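Local coordinates for protein alcohol dehydrogenase YqhD (PDB 4QGS) that reduces a broad range of short-chain aldehydes to alcohols, including toxic products of lipid peroxidation, using NADPH and a bound zinc ion, at residues 43-48 with 60-65; 238-243 with 346-351; 375-380 with 385-390. One frame throughout, in Å; residues are numbered along the deposited sequence.

Interaction 1. Residues 43-48 with 60-65; sequences VLITYG and QVLDAL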
ATOM      1  N   VAL A  43      15.088   1.355  22.864  1.00 25.16           N
ATOM      2  CA  VAL A  43      14.048   1.391  21.842  1.00 26.00           C
ATOM      3  C   VAL A  43      13.759   2.813  21.387  1.00 28.24           C
ATOM      4  O   VAL A  43      13.513   3.688  22.205  1.00 25.51           O
ATOM      5  CB  VAL A  43      12.725   0.774  22.362  1.00 24.37           C
ATOM      6  CG1 VAL A  43      11.664   0.770  21.267  1.00 26.79           C
ATOM      7  CG2 VAL A  43      12.949  -0.638  22.906  1.00 22.88           C
ATOM      8  N   LEU A  44      13.788   3.048  20.078  1.00 25.47           N
ATOM      9  CA  LEU A  44      13.274   4.304  19.544  1.00 24.19           C
ATOM     10  C   LEU A  44      11.906   4.074  18.904  1.00 22.28           C
ATOM     11  O   LEU A  44      11.783   3.336  17.919  1.00 22.06           O
ATOM     12  CB  LEU A  44      14.238   4.914  18.516  1.00 27.43           C
ATOM     13  CG  LEU A  44      13.753   6.243  17.921  1.00 26.92           C
ATOM     14  CD1 LEU A  44      13.701   7.334  18.972  1.00 29.80           C
ATOM     15  CD2 LEU A  44      14.631   6.669  16.744  1.00 28.93           C
ATOM     16  N   ILE A  45      10.891   4.699  19.484  1.00 22.77           N
ATOM     17  CA  ILE A  45       9.541   4.709  18.937  1.00 21.01           C
ATOM     18  C   ILE A  45       9.403   5.855  17.937  1.00 23.46           C
ATOM     19  O   ILE A  45       9.619   7.007  18.284  1.00 27.84           O
ATOM     20  CB  ILE A  45       8.495   4.889  20.040  1.00 19.76           C
ATOM     21  CG1 ILE A  45       8.558   3.732  21.031  1.00 23.59           C
ATOM     22  CG2 ILE A  45       7.086   5.045  19.437  1.00 22.37           C
ATOM     23  CD1 ILE A  45       7.487   3.832  22.112  1.00 24.98           C
ATOM     24  N   THR A  46       9.055   5.530  16.697  1.00 25.19           N
ATOM     25  CA  THR A  46       8.886   6.552  15.671  1.00 20.76           C
ATOM     26  C   THR A  46       7.412   6.729  15.331  1.00 26.07           C
ATOM     27  O   THR A  46       6.642   5.772  15.353  1.00 24.06           O
ATOM     28  CB  THR A  46       9.660   6.192  14.400  1.00 24.83           C
ATOM     29  OG1 THR A  46       9.178   4.943  13.902  1.00 22.85           O
ATOM     30  CG2 THR A  46      11.150   6.067  14.691  1.00 25.24           C
ATOM     31  N   TYR A  47       7.006   7.956  15.024  1.00 26.12           N
ATOM     32  CA  TYR A  47       5.633   8.173  14.584  1.00 25.43           C
ATOM     33  C   TYR A  47       5.508   9.405  13.695  1.00 29.14           C
ATOM     34  O   TYR A  47       6.494  10.094  13.423  1.00 30.95           O
ATOM     35  CB  TYR A  47       4.687   8.290  15.774  1.00 19.10           C
ATOM     36  CG  TYR A  47       5.059   9.347  16.791  1.00 26.61           C
ATOM     37  CD1 TYR A  47       4.596  10.652  16.669  1.00 33.65           C
ATOM     38  CD2 TYR A  47       5.855   9.036  17.885  1.00 35.00           C
ATOM     39  CE1 TYR A  47       4.930  11.619  17.605  1.00 36.63           C
ATOM     40  CE2 TYR A  47       6.191   9.991  18.821  1.00 39.22           C
ATOM     41  CZ  TYR A  47       5.728  11.278  18.678  1.00 42.65           C
ATOM     42  OH  TYR A  47       6.065  12.232  19.612  1.00 57.28           O
ATOM     43  N   GLY A  48       4.285   9.663  13.247  1.00 28.64           N
ATOM     44  CA  GLY A  48       4.041  10.658  12.222  1.00 31.87           C
ATOM     45  C   GLY A  48       3.623  12.002  12.774  1.00 28.63           C
ATOM     46  O   GLY A  48       4.369  12.631  13.524  1.00 30.28           O
ATOM     47  N   GLN A  60      -0.683   3.381  24.743  1.00 25.06           N
ATOM     48  CA  GLN A  60      -0.750   1.928  24.934  1.00 23.51           C
ATOM     49  C   GLN A  60       0.595   1.289  24.649  1.00 23.81           C
ATOM     50  O   GLN A  60       0.983   0.343  25.329  1.00 24.23           O
ATOM     51  CB  GLN A  60      -1.829   1.279  24.058  1.00 20.85           C
ATOM     52  CG  GLN A  60      -3.260   1.557  24.508  1.00 28.35           C
ATOM     53  CD  GLN A  60      -4.295   0.716  23.776  1.00 28.66           C
ATOM     54  OE1 GLN A  60      -3.975  -0.317  23.189  1.00 27.69           O
ATOM     55  NE2 GLN A  60      -5.547   1.160  23.809  1.00 30.98           N
ATOM     56  N   VAL A  61       1.304   1.800  23.645  1.00 23.32           N
ATOM     57  CA  VAL A  61       2.639   1.300  23.354  1.00 22.96           C
ATOM     58  C   VAL A  61       3.584   1.610  24.517  1.00 22.51           C
ATOM     59  O   VAL A  61       4.321   0.738  24.979  1.00 22.67           O
ATOM     60  CB  VAL A  61       3.193   1.892  22.042  1.00 25.37           C
ATOM     61  CG1 VAL A  61       4.622   1.417  21.807  1.00 22.57           C
ATOM     62  CG2 VAL A  61       2.294   1.486  20.880  1.00 20.95           C
ATOM     63  N   LEU A  62       3.541   2.844  25.002  1.00 22.96           N
ATOM     64  CA  LEU A  62       4.387   3.251  26.122  1.00 22.55           C
ATOM     65  C   LEU A  62       4.091   2.406  27.360  1.00 24.52           C
ATOM     66  O   LEU A  62       5.017   1.949  28.039  1.00 24.62           O
ATOM     67  CB  LEU A  62       4.204   4.742  26.420  1.00 22.64           C
ATOM     68  CG  LEU A  62       4.724   5.654  25.308  1.00 24.41           C
ATOM     69  CD1 LEU A  62       4.352   7.101  25.577  1.00 29.79           C
ATOM     70  CD2 LEU A  62       6.238   5.512  25.140  1.00 22.71           C
ATOM     71  N   ASP A  63       2.812   2.163  27.633  1.00 23.20           N
ATOM     72  CA  ASP A  63       2.437   1.305  28.764  1.00 26.75           C
ATOM     73  C   ASP A  63       2.925  -0.132  28.594  1.00 27.54           C
ATOM     74  O   ASP A  63       3.399  -0.749  29.550  1.00 26.75           O
ATOM     75  CB  ASP A  63       0.920   1.302  28.973  1.00 26.89           C
ATOM     76  CG  ASP A  63       0.477   0.256  29.982  1.00 36.22           C
ATOM     77  OD1 ASP A  63       0.143  -0.878  29.572  1.00 42.70           O
ATOM     78  OD2 ASP A  63       0.482   0.560  31.191  1.00 39.77           O
ATOM     79  N   ALA A  64       2.818  -0.670  27.381  1.00 20.36           N
ATOM     80  CA  ALA A  64       3.255  -2.039  27.131  1.00 21.17           C
ATOM     81  C   ALA A  64       4.746  -2.203  27.399  1.00 23.62           C
ATOM     82  O   ALA A  64       5.196  -3.286  27.791  1.00 23.34           O
ATOM     83  CB  ALA A  64       2.935  -2.450  25.695  1.00 21.66           C
ATOM     84  N   LEU A  65       5.499  -1.126  27.191  1.00 20.04           N
ATOM     85  CA  LEU A  65       6.954  -1.163  27.301  1.00 19.69           C
ATOM     86  C   LEU A  65       7.470  -0.526  28.588  1.00 22.40           C
ATOM     87  O   LEU A  65       8.661  -0.242  28.714  1.00 22.83           O
ATOM     88  CB  LEU A  65       7.585  -0.447  26.111  1.00 20.14           C
ATOM     89  CG  LEU A  65       7.229  -1.044  24.753  1.00 18.89           C
ATOM     90  CD1 LEU A  65       8.019  -0.310  23.696  1.00 20.75           C
ATOM     91  CD2 LEU A  65       7.565  -2.532  24.750  1.00 24.12           C
TER

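Interaction 2. Residues 238-243 with 346-351; sequences DGPKAL and EQLGVP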
ATOM      1  N   ASP A 238     -17.489  -7.071   3.254  1.00 16.53           N
ATOM      2  CA  ASP A 238     -17.330  -6.378   4.541  1.00 18.85           C
ATOM      3  C   ASP A 238     -16.792  -4.951   4.417  1.00 19.65           C
ATOM      4  O   ASP A 238     -16.865  -4.179   5.374  1.00 18.57           O
ATOM      5  CB  ASP A 238     -16.424  -7.195   5.477  1.00 18.51           C
ATOM      6  CG  ASP A 238     -17.180  -8.298   6.204  1.00 20.62           C
ATOM      7  OD1 ASP A 238     -18.357  -8.547   5.866  1.00 21.34           O
ATOM      8  OD2 ASP A 238     -16.602  -8.903   7.121  1.00 20.01           O
ATOM      9  N   GLY A 239     -16.240  -4.596   3.258  1.00 18.06           N
ATOM     10  CA  GLY A 239     -15.771  -3.235   3.049  1.00 18.96           C
ATOM     11  C   GLY A 239     -16.851  -2.188   3.269  1.00 18.63           C
ATOM     12  O   GLY A 239     -16.640  -1.241   4.023  1.00 17.86           O
ATOM     13  N   PRO A 240     -18.021  -2.357   2.626  1.00 18.64           N
ATOM     14  CA  PRO A 240     -19.098  -1.386   2.867  1.00 18.31           C
ATOM     15  C   PRO A 240     -19.556  -1.378   4.320  1.00 19.76           C
ATOM     16  O   PRO A 240     -19.941  -0.327   4.834  1.00 19.08           O
ATOM     17  CB  PRO A 240     -20.221  -1.877   1.949  1.00 17.03           C
ATOM     18  CG  PRO A 240     -19.516  -2.603   0.851  1.00 18.89           C
ATOM     19  CD  PRO A 240     -18.385  -3.311   1.565  1.00 19.26           C
ATOM     20  N   LYS A 241     -19.513  -2.532   4.978  1.00 18.57           N
ATOM     21  CA  LYS A 241     -19.918  -2.601   6.376  1.00 20.00           C
ATOM     22  C   LYS A 241     -18.971  -1.824   7.292  1.00 21.21           C
ATOM     23  O   LYS A 241     -19.375  -1.367   8.358  1.00 20.72           O
ATOM     24  CB  LYS A 241     -19.985  -4.049   6.843  1.00 17.80           C
ATOM     25  CG  LYS A 241     -20.973  -4.894   6.089  1.00 22.18           C
ATOM     26  CD  LYS A 241     -20.941  -6.318   6.649  1.00 22.95           C
ATOM     27  CE  LYS A 241     -21.696  -7.298   5.784  1.00 28.85           C
ATOM     28  NZ  LYS A 241     -21.421  -8.694   6.243  1.00 31.89           N
ATOM     29  N   ALA A 242     -17.706  -1.696   6.894  1.00 17.53           N
ATOM     30  CA  ALA A 242     -16.731  -1.015   7.742  1.00 15.79           C
ATOM     31  C   ALA A 242     -17.097   0.467   7.845  1.00 20.15           C
ATOM     32  O   ALA A 242     -16.786   1.129   8.834  1.00 20.05           O
ATOM     33  CB  ALA A 242     -15.315  -1.200   7.202  1.00 19.89           C
ATOM     34  N   LEU A 243     -17.780   0.958   6.824  1.00 17.98           N
ATOM     35  CA  LEU A 243     -18.247   2.338   6.809  1.00 19.20           C
ATOM     36  C   LEU A 243     -19.525   2.492   7.638  1.00 22.65           C
ATOM     37  O   LEU A 243     -19.689   3.465   8.378  1.00 24.61           O
ATOM     38  CB  LEU A 243     -18.481   2.795   5.374  1.00 19.27           C
ATOM     39  CG  LEU A 243     -17.247   2.886   4.475  1.00 18.87           C
ATOM     40  CD1 LEU A 243     -17.676   3.173   3.043  1.00 22.69           C
ATOM     41  CD2 LEU A 243     -16.276   3.963   4.973  1.00 19.11           C
ATOM     42  N   GLU A 346     -17.977   3.640  -6.245  1.00 16.99           N
ATOM     43  CA  GLU A 346     -18.848   4.796  -6.021  1.00 19.74           C
ATOM     44  C   GLU A 346     -19.666   4.680  -4.740  1.00 20.31           C
ATOM     45  O   GLU A 346     -19.825   5.676  -4.021  1.00 19.23           O
ATOM     46  CB  GLU A 346     -19.755   5.006  -7.227  1.00 19.85           C
ATOM     47  CG  GLU A 346     -18.910   5.111  -8.481  1.00 21.28           C
ATOM     48  CD  GLU A 346     -19.507   5.893  -9.599  1.00 38.54           C
ATOM     49  OE1 GLU A 346     -18.945   6.976  -9.911  1.00 38.48           O
ATOM     50  OE2 GLU A 346     -20.500   5.407 -10.184  1.00 41.21           O
ATOM     51  N   GLN A 347     -20.154   3.480  -4.433  1.00 19.71           N
ATOM     52  CA  GLN A 347     -20.948   3.278  -3.214  1.00 20.73           C
ATOM     53  C   GLN A 347     -20.102   3.363  -1.948  1.00 21.41           C
ATOM     54  O   GLN A 347     -20.631   3.617  -0.864  1.00 20.97           O
ATOM     55  CB  GLN A 347     -21.684   1.939  -3.264  1.00 25.48           C
ATOM     56  CG  GLN A 347     -22.752   1.843  -4.354  1.00 30.36           C
ATOM     57  CD  GLN A 347     -23.756   2.980  -4.324  1.00 39.98           C
ATOM     58  OE1 GLN A 347     -24.108   3.501  -3.262  1.00 42.66           O
ATOM     59  NE2 GLN A 347     -24.222   3.381  -5.505  1.00 47.69           N
ATOM     60  N   LEU A 348     -18.791   3.160  -2.079  1.00 17.45           N
ATOM     61  CA  LEU A 348     -17.868   3.426  -0.979  1.00 17.85           C
ATOM     62  C   LEU A 348     -17.613   4.921  -0.792  1.00 16.69           C
ATOM     63  O   LEU A 348     -16.953   5.325   0.163  1.00 21.12           O
ATOM     64  CB  LEU A 348     -16.528   2.718  -1.209  1.00 20.47           C
ATOM     65  CG  LEU A 348     -16.526   1.194  -1.117  1.00 17.91           C
ATOM     66  CD1 LEU A 348     -15.159   0.677  -1.574  1.00 17.33           C
ATOM     67  CD2 LEU A 348     -16.855   0.706   0.299  1.00 20.30           C
ATOM     68  N   GLY A 349     -18.123   5.735  -1.713  1.00 19.27           N
ATOM     69  CA  GLY A 349     -17.909   7.174  -1.649  1.00 18.50           C
ATOM     70  C   GLY A 349     -16.683   7.637  -2.414  1.00 19.43           C
ATOM     71  O   GLY A 349     -16.183   8.738  -2.183  1.00 22.15           O
ATOM     72  N   VAL A 350     -16.200   6.805  -3.338  1.00 15.09           N
ATOM     73  CA  VAL A 350     -15.018   7.125  -4.139  1.00 18.55           C
ATOM     74  C   VAL A 350     -15.373   7.215  -5.626  1.00 19.06           C
ATOM     75  O   VAL A 350     -15.409   6.204  -6.322  1.00 19.80           O
ATOM     76  CB  VAL A 350     -13.885   6.073  -3.974  1.00 16.78           C
ATOM     77  CG1 VAL A 350     -12.595   6.592  -4.606  1.00 19.31           C
ATOM     78  CG2 VAL A 350     -13.666   5.734  -2.492  1.00 18.59           C
ATOM     79  N   PRO A 351     -15.649   8.431  -6.112  1.00 18.90           N
ATOM     80  CA  PRO A 351     -16.077   8.663  -7.500  1.00 19.85           C
ATOM     81  C   PRO A 351     -15.068   8.202  -8.541  1.00 18.82           C
ATOM     82  O   PRO A 351     -13.859   8.216  -8.292  1.00 21.02           O
ATOM     83  CB  PRO A 351     -16.248  10.192  -7.562  1.00 18.70           C
ATOM     84  CG  PRO A 351     -16.523  10.592  -6.169  1.00 22.74           C
ATOM     85  CD  PRO A 351     -15.704   9.664  -5.307  1.00 19.37           C
TER

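Interaction 3. Residues 375-380 with 385-390; sequences GMTQLG and ITLDVS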
ATOM      1  N   GLY A 375       9.465   7.812 -17.440  1.00 24.13           N
ATOM      2  CA  GLY A 375       9.815   6.556 -18.086  1.00 25.53           C
ATOM      3  C   GLY A 375       8.686   5.548 -18.131  1.00 26.99           C
ATOM      4  O   GLY A 375       8.915   4.361 -18.347  1.00 27.83           O
ATOM      5  N   MET A 376       7.460   6.023 -17.929  1.00 22.81           N
ATOM      6  CA  MET A 376       6.296   5.149 -17.882  1.00 21.06           C
ATOM      7  C   MET A 376       5.633   5.026 -19.258  1.00 22.88           C
ATOM      8  O   MET A 376       4.485   5.416 -19.408  1.00 21.67           O
ATOM      9  CB  MET A 376       5.284   5.696 -16.865  1.00 21.02           C
ATOM     10  CG  MET A 376       5.858   5.877 -15.485  1.00 25.74           C
ATOM     11  SD  MET A 376       6.274   4.288 -14.734  1.00 29.57           S
ATOM     12  CE  MET A 376       6.977   4.860 -13.185  1.00 31.86           C
ATOM     13  N   THR A 377       6.342   4.465 -20.243  1.00 24.99           N
ATOM     14  CA  THR A 377       5.985   4.570 -21.655  1.00 25.79           C
ATOM     15  C   THR A 377       5.609   3.171 -22.283  1.00 24.78           C
ATOM     16  O   THR A 377       5.182   3.132 -23.447  1.00 24.18           O
ATOM     17  CB  THR A 377       7.174   5.214 -22.448  1.00 23.58           C
ATOM     18  OG1 THR A 377       8.339   4.421 -22.184  1.00 29.04           O
ATOM     19  CG2 THR A 377       7.404   6.617 -21.996  1.00 26.89           C
ATOM     20  N   GLN A 378       5.840   2.072 -21.527  1.00 24.28           N
ATOM     21  CA  GLN A 378       5.595   0.663 -21.859  1.00 30.73           C
ATOM     22  C   GLN A 378       4.847  -0.029 -20.774  1.00 24.82           C
ATOM     23  O   GLN A 378       5.333  -1.012 -20.287  1.00 24.19           O
ATOM     24  CB  GLN A 378       6.885  -0.129 -21.926  1.00 38.95           C
ATOM     25  CG  GLN A 378       7.892   0.095 -22.972  1.00 47.34           C
ATOM     26  CD  GLN A 378       8.609   1.448 -22.745  1.00 46.05           C
ATOM     27  OE1 GLN A 378       8.242   2.177 -21.809  1.00 59.18           O
ATOM     28  NE2 GLN A 378       9.758   1.659 -23.436  1.00 56.88           N
ATOM     29  N   LEU A 379       3.699   0.448 -20.354  1.00 22.02           N
ATOM     30  CA  LEU A 379       3.127  -0.069 -19.114  1.00 21.00           C
ATOM     31  C   LEU A 379       2.348  -1.371 -19.311  1.00 21.12           C
ATOM     32  O   LEU A 379       2.072  -1.789 -20.445  1.00 21.22           O
ATOM     33  CB  LEU A 379       2.234   1.008 -18.460  1.00 20.45           C
ATOM     34  CG  LEU A 379       2.935   2.339 -18.156  1.00 20.79           C
ATOM     35  CD1 LEU A 379       1.906   3.361 -17.626  1.00 17.37           C
ATOM     36  CD2 LEU A 379       4.060   2.128 -17.132  1.00 23.08           C
ATOM     37  N   GLY A 380       2.058  -2.034 -18.187  1.00 18.75           N
ATOM     38  CA  GLY A 380       1.181  -3.186 -18.160  1.00 19.90           C
ATOM     39  C   GLY A 380       1.917  -4.511 -18.188  1.00 21.03           C
ATOM     40  O   GLY A 380       3.111  -4.558 -18.477  1.00 23.70           O
ATOM     41  N   ILE A 385       1.216  -0.718 -22.946  1.00 19.04           N
ATOM     42  CA  ILE A 385       0.467   0.511 -22.708  1.00 20.29           C
ATOM     43  C   ILE A 385       1.424   1.677 -22.929  1.00 20.29           C
ATOM     44  O   ILE A 385       2.114   2.144 -22.021  1.00 23.11           O
ATOM     45  CB  ILE A 385      -0.176   0.519 -21.311  1.00 18.53           C
ATOM     46  CG1 ILE A 385      -1.154  -0.654 -21.209  1.00 19.96           C
ATOM     47  CG2 ILE A 385      -0.930   1.851 -21.050  1.00 18.76           C
ATOM     48  CD1 ILE A 385      -1.815  -0.823 -19.868  1.00 18.80           C
ATOM     49  N   THR A 386       1.492   2.095 -24.187  1.00 21.51           N
ATOM     50  CA  THR A 386       2.336   3.202 -24.612  1.00 21.58           C
ATOM     51  C   THR A 386       1.589   4.523 -24.418  1.00 22.59           C
ATOM     52  O   THR A 386       0.436   4.518 -23.996  1.00 21.55           O
ATOM     53  CB  THR A 386       2.751   3.021 -26.085  1.00 24.53           C
ATOM     54  OG1 THR A 386       1.596   2.643 -26.837  1.00 25.05           O
ATOM     55  CG2 THR A 386       3.786   1.908 -26.207  1.00 25.25           C
ATOM     56  N   LEU A 387       2.225   5.650 -24.727  1.00 20.07           N
ATOM     57  CA  LEU A 387       1.629   6.954 -24.391  1.00 21.58           C
ATOM     58  C   LEU A 387       0.279   7.183 -25.068  1.00 21.05           C
ATOM     59  O   LEU A 387      -0.626   7.754 -24.477  1.00 20.82           O
ATOM     60  CB  LEU A 387       2.585   8.089 -24.741  1.00 22.09           C
ATOM     61  CG  LEU A 387       3.844   8.169 -23.878  1.00 22.99           C
ATOM     62  CD1 LEU A 387       4.768   9.269 -24.386  1.00 28.02           C
ATOM     63  CD2 LEU A 387       3.467   8.396 -22.398  1.00 24.25           C
ATOM     64  N   ASP A 388       0.136   6.716 -26.302  1.00 23.86           N
ATOM     65  CA  ASP A 388      -1.132   6.857 -27.009  1.00 21.32           C
ATOM     66  C   ASP A 388      -2.239   6.026 -26.360  1.00 20.25           C
ATOM     67  O   ASP A 388      -3.409   6.413 -26.408  1.00 20.31           O
ATOM     68  CB  ASP A 388      -0.967   6.457 -28.486  1.00 25.50           C
ATOM     69  CG  ASP A 388      -0.418   5.053 -28.654  1.00 27.52           C
ATOM     70  OD1 ASP A 388      -1.116   4.216 -29.262  1.00 33.87           O
ATOM     71  OD2 ASP A 388       0.708   4.783 -28.181  1.00 33.74           O
ATOM     72  N   VAL A 389      -1.873   4.895 -25.753  1.00 18.00           N
ATOM     73  CA  VAL A 389      -2.836   4.076 -25.021  1.00 15.80           C
ATOM     74  C   VAL A 389      -3.211   4.750 -23.698  1.00 19.03           C
ATOM     75  O   VAL A 389      -4.387   4.826 -23.331  1.00 18.34           O
ATOM     76  CB  VAL A 389      -2.293   2.660 -24.733  1.00 18.04           C
ATOM     77  CG1 VAL A 389      -3.371   1.803 -24.092  1.00 19.71           C
ATOM     78  CG2 VAL A 389      -1.789   1.991 -26.031  1.00 23.45           C
ATOM     79  N   SER A 390      -2.205   5.237 -22.986  1.00 17.44           N
ATOM     80  CA  SER A 390      -2.462   5.986 -21.748  1.00 17.55           C
ATOM     81  C   SER A 390      -3.359   7.196 -22.013  1.00 16.87           C
ATOM     82  O   SER A 390      -4.238   7.527 -21.215  1.00 15.78           O
ATOM     83  CB  SER A 390      -1.140   6.419 -21.113  1.00 16.62           C
ATOM     84  OG  SER A 390      -0.385   5.259 -20.754  1.00 18.37           O
TER
HETATM   85  O   HOH W   1       2.317   4.996 -21.279  1.00 21.04           O
HETATM   86  O   HOH W   2       5.092   5.151 -25.329  1.00 26.65           O

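Interaction 1. Residues 43-48 with 60-65
Ile-45, on strand 42-46, drives its terminal methyl CD1 against helix 57-64 and the residue after it, where Val-61, Leu-62 and Leu-65 receive it. Its CG1 branch lies anti to the carbonyl carbon (chi1 -62°) and runs on fully extended, carrying CD1 far enough to bridge a backbone gap of 8.9 Å between the CA atoms of Ile-45 and Val-61. A long branched aliphatic side chain suits this place because it spans the space between strand and helix and fills it with hydrocarbon. Val-61 answers tip to tip, its CG1 standing 3.8 Å from Ile-45 CD1. Leu-62 comes in obliquely from one flank, with CD2 3.7 Å from the same methyl. Leu-65, the first residue beyond the helix, closes the contact more loosely, its CD1 lying 4.5 Å from Ile-45 CD1. One methyl is thus held among three branched side chains. Around this point, Val-70 and Val-103 of the two neighbouring strands also touch Ile-45, while Leu-101 touches Val-61, so the apolar layer continues over the sheet. The parallel strands 42-46 and 69-73 lie side by side and helix 57-64 joins them, making a beta-alpha-beta crossover. With no hydrogen bond or charge between the two segments, shape and the exclusion of water hold helix to sheet, and nothing here depends on bond direction.

Interaction 2. Residues 238-243 with 346-351
A Schellman motif ends helix 330-347, and just before its glycine Leu-348 turns its side chain onto Gly-239, Pro-240 and Leu-243 near the end of helix 222-244. Gly-349 has a positive phi of 91°, where a side chain would be jammed against the preceding carbonyl oxygen; its amide N turns back to Glu-346 O at 2.9 Å. The helix can therefore end at Gly-349, and the end of the Leu-348 side chain swings in toward the other helix. Its CG stands anti to the carbonyl carbon (chi1 -69°), and the CD2 branch does most of the touching. CD2 rests on the backbone, 4.1 Å from Gly-239 C and 4.0 Å from Pro-240 CA, with Pro-240 CG a little farther off, 4.3 Å from Leu-348 CD2. Glycine suits its place by leaving the backbone bare for that methyl. Proline, which has no amide hydrogen to give, sits where helix 222-244 is kinked and its bonds to the turn before are missing. Leu-243 crosses Leu-348 at about a right angle, so that its extended CD1 meets Leu-348 CD2 at 3.8 Å and also lies 3.7 Å from Leu-348 O. On helix 222-244, Lys-241 stays clear of 346-351; its NZ pairs with Asp-238 OD1 at 3.1 Å in a salt bridge. Val-203 and Val-204 also touch Leu-348, placing the contact beside helix 196-211, which carries the zinc ligands Asp-205 and His-209. The arrangement is a Schellman helix end packed on a neighbouring helix, within the all-helical C-terminal domain of the iron-containing alcohol dehydrogenase fold.

Interaction 3. Residues 375-380 with 385-390
Peptide groups are the flat surfaces here, chiefly the carbonyls of Leu-379 and Ile-385. One face of the Leu-379 carbonyl is covered by the side chain of Ile-385, whose CB comes to 3.3 Å from Leu-379 O, and Ile-385 N approaches that oxygen from the same side, tilted 26° from the plane. In return Leu-379 N donates to Ile-385 O at 2.9 Å, coming from above the carbonyl plane, 41° out of it, while a water donates to that oxygen from the other face. These paired bonds form a single antiparallel bridge, a hydrogen-bonded pair that closes the short loop between the segments. Next along, Thr-386 sets its CA-H toward Thr-377 O, the CA lying 3.1 Å away in a nearly straight contact. Beta-branching suits both places: Ile-385 sets CG1 as well as CB against Leu-379 O, and Thr-386 turns CG2 to Thr-377 O while OG1 is left to bond Asp-388. Leu-379 CB also packs 3.8 Å from Ile-385 CB, and Ile-385 CD1 reaches toward Gly-380 CA, where any side chain would be tight. With only CB left, as an alanine at Ile-385 would have, the contact of CG1 with Leu-379 O would be gone, and a gap would probably open toward Gly-380 and toward Ala-276 and Leu-303. Thr-386 occupies the N-cap of helix 387-396, yet its OG1 donates to Asp-388 OD2 at 2.7 Å. A second water accepts from Leu-387 N at 3.0 Å and donates to Thr-377 O, while the first joins Met-376 O and Ile-385 O to Ser-390 OG. Backbone bonds hold the chain just ahead of the helix, and bridging waters tie its first turn to the loop, giving polar groups partners that apolar packing would not supply.

Interaction 1 lies in the parallel alpha/beta part of the chain, where strand and helix meet through buried aliphatic side chains. Interactions 2 and 3 belong to the helical C-terminal domain and are only partly buried; they use different helices and loops, and their nearest atoms are about 16 Å apart. Residues 238-243 and 346-351 meet by a leucine laid on backbone and side chain, still without hydrogen bonds between them. By contrast 375-380 and 385-390, close in sequence and nearer to solvent, rely on paired backbone bonds and bound water. Interactions 1 and 3 sit on opposite sides of the chain's centre, with centres about 44 Å apart.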